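Local coordinates for sialidase B (Streptococcus pneumoniae serotype 4, PDB 4XJW), which cleaves terminal alpha-linked sialic acid residues from oligosaccharides, glycoproteins and glycolipids as a family 33 glycoside hydrolase, at residues Ala285-Ser290 with Glu434-Leu439; Thr362-Asn367 with Ser411-Thr416. The protein carries 1 engineered substitution. All blocks are in the same frame, centred on the assembly; numbering follows the deposited sequence.

Contact 1 is buried within the catalytic beta-propeller, whereas contact 2 lies farther out, its centre about 34 Å from the centre of the chain, against about 18 Å for that of contact 1, and is only partly buried. In sequence, both segments of contact 2 fall between the two segments of contact 1: they belong to a large beta-rich insertion between the second and third strands of the propeller blade that contact 1 spans. Both rest on an edge-to-face aromatic pair. In contact 1, two phenylalanines meet alone across the blade; in contact 2, a tyrosine takes the phenylalanine edge on its face and also meets a leucine. The two contacts do not touch, their nearest atoms being about 6 Å apart.

Contact 1. Residues Ala285-Ser290 with Glu434-Leu439; sequences ASFIDS and EQFKLL
The ring of Phe287 drives its outer edge against one face of Phe436, and these two side chains alone make the contact. The Phe287 leading atoms are CZ and CE2: CZ comes to 3.4 Å from Phe436 CE2, while Phe287 CE2 stands 3.6 Å above the Phe436 plane. The stack is an offset edge-to-face one, with planes at 79° and centroids 5.2 Å apart, and the edge lands toward the CD2-CE2 rim instead of over the middle of the ring. Phe287 belongs to the innermost strand, and Phe436 immediately precedes the outermost strand, of a four-stranded blade of the sialidase beta-propeller; the turn leading to Phe436 carries the second Asp-box (BNR) repeat, 424-435. Phe287 holds CG anti to its carbonyl carbon (chi1 -58°), which extends the ring toward the outer strand. Phe436 instead tucks CG between its backbone N and carbonyl carbon (chi1 75°), turning a broad face to the incoming edge. Phe260 stacks on Phe287, which also touches Ile239 of the preceding blade. Near Phe436, Tyr370 from the inserted region brings its ring in with the two planes nearly parallel.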
ATOM      1  N   ALA A 285       5.076  -6.947  17.447  1.00 12.20           N
ATOM      2  CA  ALA A 285       3.637  -7.114  17.241  1.00 12.58           C
ATOM      3  C   ALA A 285       3.220  -6.210  16.076  1.00 12.53           C
ATOM      4  O   ALA A 285       3.928  -5.259  15.724  1.00 12.32           O
ATOM      5  CB  ALA A 285       2.880  -6.767  18.514  1.00 11.64           C
ATOM      6  N   SER A 286       2.083  -6.508  15.456  1.00 10.67           N
ATOM      7  CA  SER A 286       1.628  -5.695  14.340  1.00 10.95           C
ATOM      8  C   SER A 286       0.119  -5.772  14.153  1.00 10.09           C
ATOM      9  O   SER A 286      -0.548  -6.666  14.679  1.00 12.37           O
ATOM     10  CB  SER A 286       2.339  -6.092  13.043  1.00 10.92           C
ATOM     11  OG  SER A 286       2.056  -7.450  12.698  1.00 12.62           O
ATOM     12  N   PHE A 287      -0.405  -4.809  13.401  1.00 10.53           N
ATOM     13  CA  PHE A 287      -1.772  -4.881  12.890  1.00 10.66           C
ATOM     14  C   PHE A 287      -1.672  -4.984  11.385  1.00 12.01           C
ATOM     15  O   PHE A 287      -0.695  -4.535  10.799  1.00 14.54           O
ATOM     16  CB  PHE A 287      -2.579  -3.638  13.259  1.00 11.22           C
ATOM     17  CG  PHE A 287      -2.660  -3.381  14.740  1.00  9.57           C
ATOM     18  CD1 PHE A 287      -1.695  -2.598  15.374  1.00 10.70           C
ATOM     19  CD2 PHE A 287      -3.706  -3.902  15.494  1.00 11.58           C
ATOM     20  CE1 PHE A 287      -1.776  -2.348  16.742  1.00 11.22           C
ATOM     21  CE2 PHE A 287      -3.789  -3.669  16.865  1.00 13.83           C
ATOM     22  CZ  PHE A 287      -2.812  -2.891  17.486  1.00 11.96           C
ATOM     23  N   ILE A 288      -2.664  -5.581  10.743  1.00 11.22           N
ATOM     24  CA  ILE A 288      -2.586  -5.716   9.293  1.00 10.99           C
ATOM     25  C   ILE A 288      -3.985  -5.871   8.713  1.00 11.74           C
ATOM     26  O   ILE A 288      -4.816  -6.536   9.314  1.00 13.64           O
ATOM     27  CB  ILE A 288      -1.634  -6.880   8.905  1.00 10.20           C
ATOM     28  CG1 ILE A 288      -1.603  -7.095   7.383  1.00  9.67           C
ATOM     29  CG2 ILE A 288      -2.015  -8.168   9.665  1.00 15.86           C
ATOM     30  CD1 ILE A 288      -0.438  -7.973   6.923  1.00 11.65           C
ATOM     31  N   ASP A 289      -4.242  -5.215   7.572  1.00 11.19           N
ATOM     32  CA  ASP A 289      -5.522  -5.331   6.849  1.00 11.48           C
ATOM     33  C   ASP A 289      -6.699  -4.718   7.596  1.00 14.82           C
ATOM     34  O   ASP A 289      -7.341  -5.372   8.416  1.00 16.90           O
ATOM     35  CB  ASP A 289      -5.834  -6.791   6.458  1.00 10.82           C
ATOM     36  CG  ASP A 289      -4.850  -7.348   5.450  1.00 13.26           C
ATOM     37  OD1 ASP A 289      -4.024  -6.571   4.926  1.00 12.75           O
ATOM     38  OD2 ASP A 289      -4.888  -8.570   5.181  1.00 15.48           O
ATOM     39  N   SER A 290      -6.986  -3.459   7.294  1.00  9.51           N
ATOM     40  CA  SER A 290      -8.057  -2.751   7.977  1.00  8.50           C
ATOM     41  C   SER A 290      -9.305  -2.598   7.125  1.00  9.51           C
ATOM     42  O   SER A 290      -9.255  -2.696   5.888  1.00  8.93           O
ATOM     43  CB  SER A 290      -7.582  -1.381   8.475  1.00  9.29           C
ATOM     44  OG  SER A 290      -7.271  -0.507   7.400  1.00  9.78           O
ATOM     45  N   GLU A 434     -10.625   5.087  19.741  1.00 12.13           N
ATOM     46  CA  GLU A 434     -10.620   4.417  21.035  1.00 13.35           C
ATOM     47  C   GLU A 434      -9.572   3.324  21.107  1.00 17.59           C
ATOM     48  O   GLU A 434      -9.021   2.897  20.081  1.00 18.18           O
ATOM     49  CB  GLU A 434     -11.980   3.774  21.293  1.00 17.99           C
ATOM     50  CG  GLU A 434     -13.118   4.779  21.488  1.00 19.84           C
ATOM     51  CD  GLU A 434     -12.833   5.737  22.628  1.00 33.83           C
ATOM     52  OE1 GLU A 434     -12.380   5.267  23.693  1.00 42.83           O
ATOM     53  OE2 GLU A 434     -13.048   6.953  22.451  1.00 38.49           O
ATOM     54  N   GLN A 435      -9.307   2.851  22.319  1.00 17.13           N
ATOM     55  CA  GLN A 435      -8.466   1.668  22.479  1.00 20.64           C
ATOM     56  C   GLN A 435      -9.169   0.461  21.869  1.00 18.22           C
ATOM     57  O   GLN A 435     -10.374   0.267  22.057  1.00 17.22           O
ATOM     58  CB  GLN A 435      -8.142   1.428  23.953  1.00 20.69           C
ATOM     59  CG  GLN A 435      -7.265   2.515  24.585  1.00 29.52           C
ATOM     60  CD  GLN A 435      -5.929   2.678  23.879  1.00 29.74           C
ATOM     61  OE1 GLN A 435      -5.330   1.702  23.423  1.00 39.85           O
ATOM     62  NE2 GLN A 435      -5.462   3.916  23.777  1.00 35.42           N
ATOM     63  N   PHE A 436      -8.418  -0.359  21.142  1.00 16.33           N
ATOM     64  CA  PHE A 436      -9.017  -1.497  20.455  1.00 17.57           C
ATOM     65  C   PHE A 436      -9.511  -2.582  21.413  1.00 16.27           C
ATOM     66  O   PHE A 436      -9.005  -2.721  22.527  1.00 18.95           O
ATOM     67  CB  PHE A 436      -8.085  -2.068  19.361  1.00 15.34           C
ATOM     68  CG  PHE A 436      -6.912  -2.871  19.883  1.00 17.24           C
ATOM     69  CD1 PHE A 436      -7.072  -4.190  20.291  1.00 16.79           C
ATOM     70  CD2 PHE A 436      -5.642  -2.309  19.929  1.00 21.57           C
ATOM     71  CE1 PHE A 436      -6.004  -4.929  20.757  1.00 18.18           C
ATOM     72  CE2 PHE A 436      -4.561  -3.039  20.399  1.00 21.25           C
ATOM     73  CZ  PHE A 436      -4.742  -4.350  20.809  1.00 20.04           C
ATOM     74  N   LYS A 437     -10.544  -3.302  20.984  1.00 15.38           N
ATOM     75  CA  LYS A 437     -11.038  -4.479  21.694  1.00 17.04           C
ATOM     76  C   LYS A 437     -10.957  -5.685  20.775  1.00 16.98           C
ATOM     77  O   LYS A 437     -11.198  -5.573  19.573  1.00 13.53           O
ATOM     78  CB  LYS A 437     -12.480  -4.270  22.144  1.00 21.00           C
ATOM     79  CG  LYS A 437     -12.640  -3.150  23.144  1.00 30.95           C
ATOM     80  CD  LYS A 437     -14.087  -2.986  23.566  1.00 38.31           C
ATOM     81  CE  LYS A 437     -14.225  -1.864  24.575  1.00 40.02           C
ATOM     82  NZ  LYS A 437     -15.184  -2.223  25.653  1.00 44.80           N
ATOM     83  N   LEU A 438     -10.611  -6.843  21.329  1.00 13.21           N
ATOM     84  CA  LEU A 438     -10.613  -8.064  20.527  1.00 16.78           C
ATOM     85  C   LEU A 438     -12.034  -8.548  20.247  1.00 16.20           C
ATOM     86  O   LEU A 438     -12.889  -8.511  21.123  1.00 18.60           O
ATOM     87  CB  LEU A 438      -9.827  -9.175  21.221  1.00 14.74           C
ATOM     88  CG  LEU A 438      -8.333  -8.894  21.390  1.00 13.59           C
ATOM     89  CD1 LEU A 438      -7.598 -10.047  22.102  1.00 16.59           C
ATOM     90  CD2 LEU A 438      -7.667  -8.571  20.060  1.00 17.39           C
ATOM     91  N   LEU A 439     -12.282  -8.991  19.018  1.00 13.74           N
ATOM     92  CA  LEU A 439     -13.538  -9.656  18.703  1.00 17.42           C
ATOM     93  C   LEU A 439     -13.515 -11.061  19.282  1.00 17.53           C
ATOM     94  O   LEU A 439     -12.445 -11.651  19.437  1.00 21.52           O
ATOM     95  CB  LEU A 439     -13.779  -9.709  17.188  1.00 14.99           C
ATOM     96  CG  LEU A 439     -14.144  -8.395  16.477  1.00 24.63           C
ATOM     97  CD1 LEU A 439     -15.088  -8.650  15.315  1.00 19.27           C
ATOM     98  CD2 LEU A 439     -14.731  -7.385  17.433  1.00 26.32           C
TER

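Contact 2. Residues Thr362-Asn367 with Ser411-Thr416; sequences TNYTIN and SLFKVT
Phe413 points the CE2-CZ edge of its ring at one face of Tyr364, an edge-to-face pair within the beta-rich domain inserted into the sialidase propeller. The planes stand at 68° and the centroids lie 4.9 Å apart. Phe413 CE2 hangs 3.4 Å above the tyrosine ring, displaced toward the CG-CD2 rim; CZ reaches the same side, 3.6 Å from Tyr364 CD2. Leu412 meets the phenolic end: its CD2 methyl approaches obliquely, 3.6 Å from Tyr364 OH and 3.8 Å from Tyr364 CE1. That leucine holds CG anti to its backbone N (chi1 178°), which carries CD2 out to the phenol; the two side chains cross at about a right angle. Consecutive residues of 411-416 thus engage both the ring and the hydroxyl of one tyrosine. Val353, on the strand paired with 360-366, touches both Tyr364 and Phe413, and Tyr345 forms a further edge-to-face pair with Phe413. Where the chain turns a corner just before Tyr364, Thr362 OG1 accepts the Tyr364 N-H at 2.9 Å in an ST turn. Within 411-416, Ser411 OG donates to Phe413 O at 2.7 Å, tilted 34° from the carbonyl plane.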
ATOM      1  N   THR A 362      -5.072 -13.959  40.446  1.00 25.77           N
ATOM      2  CA  THR A 362      -3.721 -13.504  40.744  1.00 29.20           C
ATOM      3  C   THR A 362      -3.758 -12.043  41.156  1.00 26.10           C
ATOM      4  O   THR A 362      -4.827 -11.451  41.249  1.00 26.90           O
ATOM      5  CB  THR A 362      -2.813 -13.606  39.513  1.00 25.73           C
ATOM      6  OG1 THR A 362      -3.205 -12.613  38.555  1.00 25.79           O
ATOM      7  CG2 THR A 362      -2.913 -14.982  38.876  1.00 30.65           C
ATOM      8  N   ASN A 363      -2.584 -11.457  41.382  1.00 27.32           N
ATOM      9  CA  ASN A 363      -2.491 -10.031  41.682  1.00 32.39           C
ATOM     10  C   ASN A 363      -2.299  -9.215  40.401  1.00 29.27           C
ATOM     11  O   ASN A 363      -2.058  -8.007  40.447  1.00 31.21           O
ATOM     12  CB  ASN A 363      -1.344  -9.767  42.663  1.00 32.34           C
ATOM     13  CG  ASN A 363      -1.456  -8.413  43.353  1.00 35.45           C
ATOM     14  OD1 ASN A 363      -2.552  -7.929  43.630  1.00 34.43           O
ATOM     15  ND2 ASN A 363      -0.312  -7.797  43.630  1.00 39.26           N
ATOM     16  N   TYR A 364      -2.404  -9.883  39.256  1.00 22.26           N
ATOM     17  CA  TYR A 364      -2.238  -9.208  37.974  1.00 24.22           C
ATOM     18  C   TYR A 364      -3.568  -8.911  37.315  1.00 23.98           C
ATOM     19  O   TYR A 364      -4.499  -9.712  37.386  1.00 23.67           O
ATOM     20  CB  TYR A 364      -1.418 -10.067  37.022  1.00 23.85           C
ATOM     21  CG  TYR A 364      -0.019 -10.347  37.497  1.00 23.29           C
ATOM     22  CD1 TYR A 364       0.984  -9.400  37.347  1.00 28.14           C
ATOM     23  CD2 TYR A 364       0.297 -11.560  38.082  1.00 24.81           C
ATOM     24  CE1 TYR A 364       2.269  -9.654  37.770  1.00 25.96           C
ATOM     25  CE2 TYR A 364       1.575 -11.832  38.505  1.00 27.35           C
ATOM     26  CZ  TYR A 364       2.556 -10.874  38.352  1.00 26.20           C
ATOM     27  OH  TYR A 364       3.828 -11.138  38.779  1.00 28.13           O
ATOM     28  N   THR A 365      -3.645  -7.757  36.661  1.00 23.23           N
ATOM     29  CA  THR A 365      -4.797  -7.419  35.841  1.00 21.84           C
ATOM     30  C   THR A 365      -4.349  -6.913  34.473  1.00 20.06           C
ATOM     31  O   THR A 365      -3.188  -6.543  34.280  1.00 22.01           O
ATOM     32  CB  THR A 365      -5.699  -6.361  36.513  1.00 25.64           C
ATOM     33  OG1 THR A 365      -4.947  -5.163  36.744  1.00 30.66           O
ATOM     34  CG2 THR A 365      -6.253  -6.876  37.840  1.00 27.30           C
ATOM     35  N   ILE A 366      -5.281  -6.921  33.524  1.00 23.22           N
ATOM     36  CA  ILE A 366      -5.052  -6.382  32.190  1.00 21.51           C
ATOM     37  C   ILE A 366      -5.979  -5.181  32.011  1.00 21.97           C
ATOM     38  O   ILE A 366      -7.174  -5.289  32.272  1.00 24.49           O
ATOM     39  CB  ILE A 366      -5.373  -7.439  31.117  1.00 21.14           C
ATOM     40  CG1 ILE A 366      -4.613  -8.742  31.386  1.00 22.41           C
ATOM     41  CG2 ILE A 366      -5.078  -6.914  29.727  1.00 22.70           C
ATOM     42  CD1 ILE A 366      -3.091  -8.598  31.352  1.00 19.36           C
ATOM     43  N   ASN A 367      -5.442  -4.043  31.579  1.00 20.09           N
ATOM     44  CA  ASN A 367      -6.285  -2.868  31.348  1.00 22.96           C
ATOM     45  C   ASN A 367      -6.907  -2.869  29.946  1.00 25.40           C
ATOM     46  O   ASN A 367      -6.810  -3.863  29.227  1.00 21.71           O
ATOM     47  CB  ASN A 367      -5.555  -1.547  31.668  1.00 24.95           C
ATOM     48  CG  ASN A 367      -4.399  -1.243  30.714  1.00 21.70           C
ATOM     49  OD1 ASN A 367      -4.262  -1.855  29.657  1.00 23.84           O
ATOM     50  ND2 ASN A 367      -3.565  -0.281  31.090  1.00 19.75           N
ATOM     51  N   SER A 411       6.778  -9.513  27.197  1.00 14.57           N
ATOM     52  CA  SER A 411       5.764  -9.523  28.253  1.00 17.13           C
ATOM     53  C   SER A 411       5.879 -10.710  29.224  1.00 15.58           C
ATOM     54  O   SER A 411       6.259 -11.823  28.844  1.00 18.72           O
ATOM     55  CB  SER A 411       4.352  -9.478  27.661  1.00 18.41           C
ATOM     56  OG  SER A 411       3.387  -9.279  28.673  1.00 17.13           O
ATOM     57  N   LEU A 412       5.535 -10.450  30.481  1.00 19.10           N
ATOM     58  CA  LEU A 412       5.468 -11.491  31.507  1.00 17.05           C
ATOM     59  C   LEU A 412       4.331 -12.465  31.214  1.00 19.19           C
ATOM     60  O   LEU A 412       4.444 -13.663  31.476  1.00 20.20           O
ATOM     61  CB  LEU A 412       5.263 -10.856  32.880  1.00 21.90           C
ATOM     62  CG  LEU A 412       5.111 -11.753  34.107  1.00 19.84           C
ATOM     63  CD1 LEU A 412       6.318 -12.664  34.254  1.00 26.70           C
ATOM     64  CD2 LEU A 412       4.936 -10.889  35.357  1.00 27.99           C
ATOM     65  N   PHE A 413       3.226 -11.935  30.694  1.00 17.84           N
ATOM     66  CA  PHE A 413       2.097 -12.742  30.255  1.00 18.19           C
ATOM     67  C   PHE A 413       1.894 -12.548  28.755  1.00 17.59           C
ATOM     68  O   PHE A 413       1.835 -11.414  28.280  1.00 17.16           O
ATOM     69  CB  PHE A 413       0.827 -12.331  31.004  1.00 17.29           C
ATOM     70  CG  PHE A 413       0.810 -12.752  32.437  1.00 19.93           C
ATOM     71  CD1 PHE A 413       0.460 -14.046  32.785  1.00 22.76           C
ATOM     72  CD2 PHE A 413       1.132 -11.848  33.438  1.00 20.85           C
ATOM     73  CE1 PHE A 413       0.442 -14.442  34.113  1.00 22.09           C
ATOM     74  CE2 PHE A 413       1.109 -12.232  34.771  1.00 22.90           C
ATOM     75  CZ  PHE A 413       0.761 -13.529  35.105  1.00 21.76           C
ATOM     76  N   LYS A 414       1.795 -13.649  28.017  1.00 17.62           N
ATOM     77  CA  LYS A 414       1.709 -13.590  26.558  1.00 14.66           C
ATOM     78  C   LYS A 414       0.478 -14.309  26.015  1.00 19.79           C
ATOM     79  O   LYS A 414       0.076 -15.353  26.533  1.00 21.01           O
ATOM     80  CB  LYS A 414       2.995 -14.157  25.938  1.00 16.10           C
ATOM     81  CG  LYS A 414       4.177 -13.217  26.139  1.00 17.99           C
ATOM     82  CD  LYS A 414       5.501 -13.851  25.750  1.00 18.42           C
ATOM     83  CE  LYS A 414       5.784 -13.731  24.273  1.00 21.41           C
ATOM     84  NZ  LYS A 414       7.213 -14.080  23.976  1.00 23.22           N
ATOM     85  N   VAL A 415      -0.127 -13.737  24.974  1.00 18.72           N
ATOM     86  CA  VAL A 415      -1.266 -14.369  24.321  1.00 16.69           C
ATOM     87  C   VAL A 415      -0.805 -15.493  23.404  1.00 19.05           C
ATOM     88  O   VAL A 415       0.377 -15.603  23.069  1.00 16.78           O
ATOM     89  CB  VAL A 415      -2.095 -13.352  23.510  1.00 16.46           C
ATOM     90  CG1 VAL A 415      -2.635 -12.266  24.421  1.00 18.21           C
ATOM     91  CG2 VAL A 415      -1.259 -12.735  22.405  1.00 15.70           C
ATOM     92  N   THR A 416      -1.752 -16.330  23.000  1.00 17.60           N
ATOM     93  CA  THR A 416      -1.487 -17.392  22.042  1.00 15.45           C
ATOM     94  C   THR A 416      -0.923 -16.806  20.748  1.00 18.06           C
ATOM     95  O   THR A 416      -1.430 -15.796  20.258  1.00 14.96           O
ATOM     96  CB  THR A 416      -2.792 -18.153  21.733  1.00 20.36           C
ATOM     97  OG1 THR A 416      -3.320 -18.721  22.943  1.00 19.38           O
ATOM     98  CG2 THR A 416      -2.570 -19.238  20.712  1.00 17.79           C
TER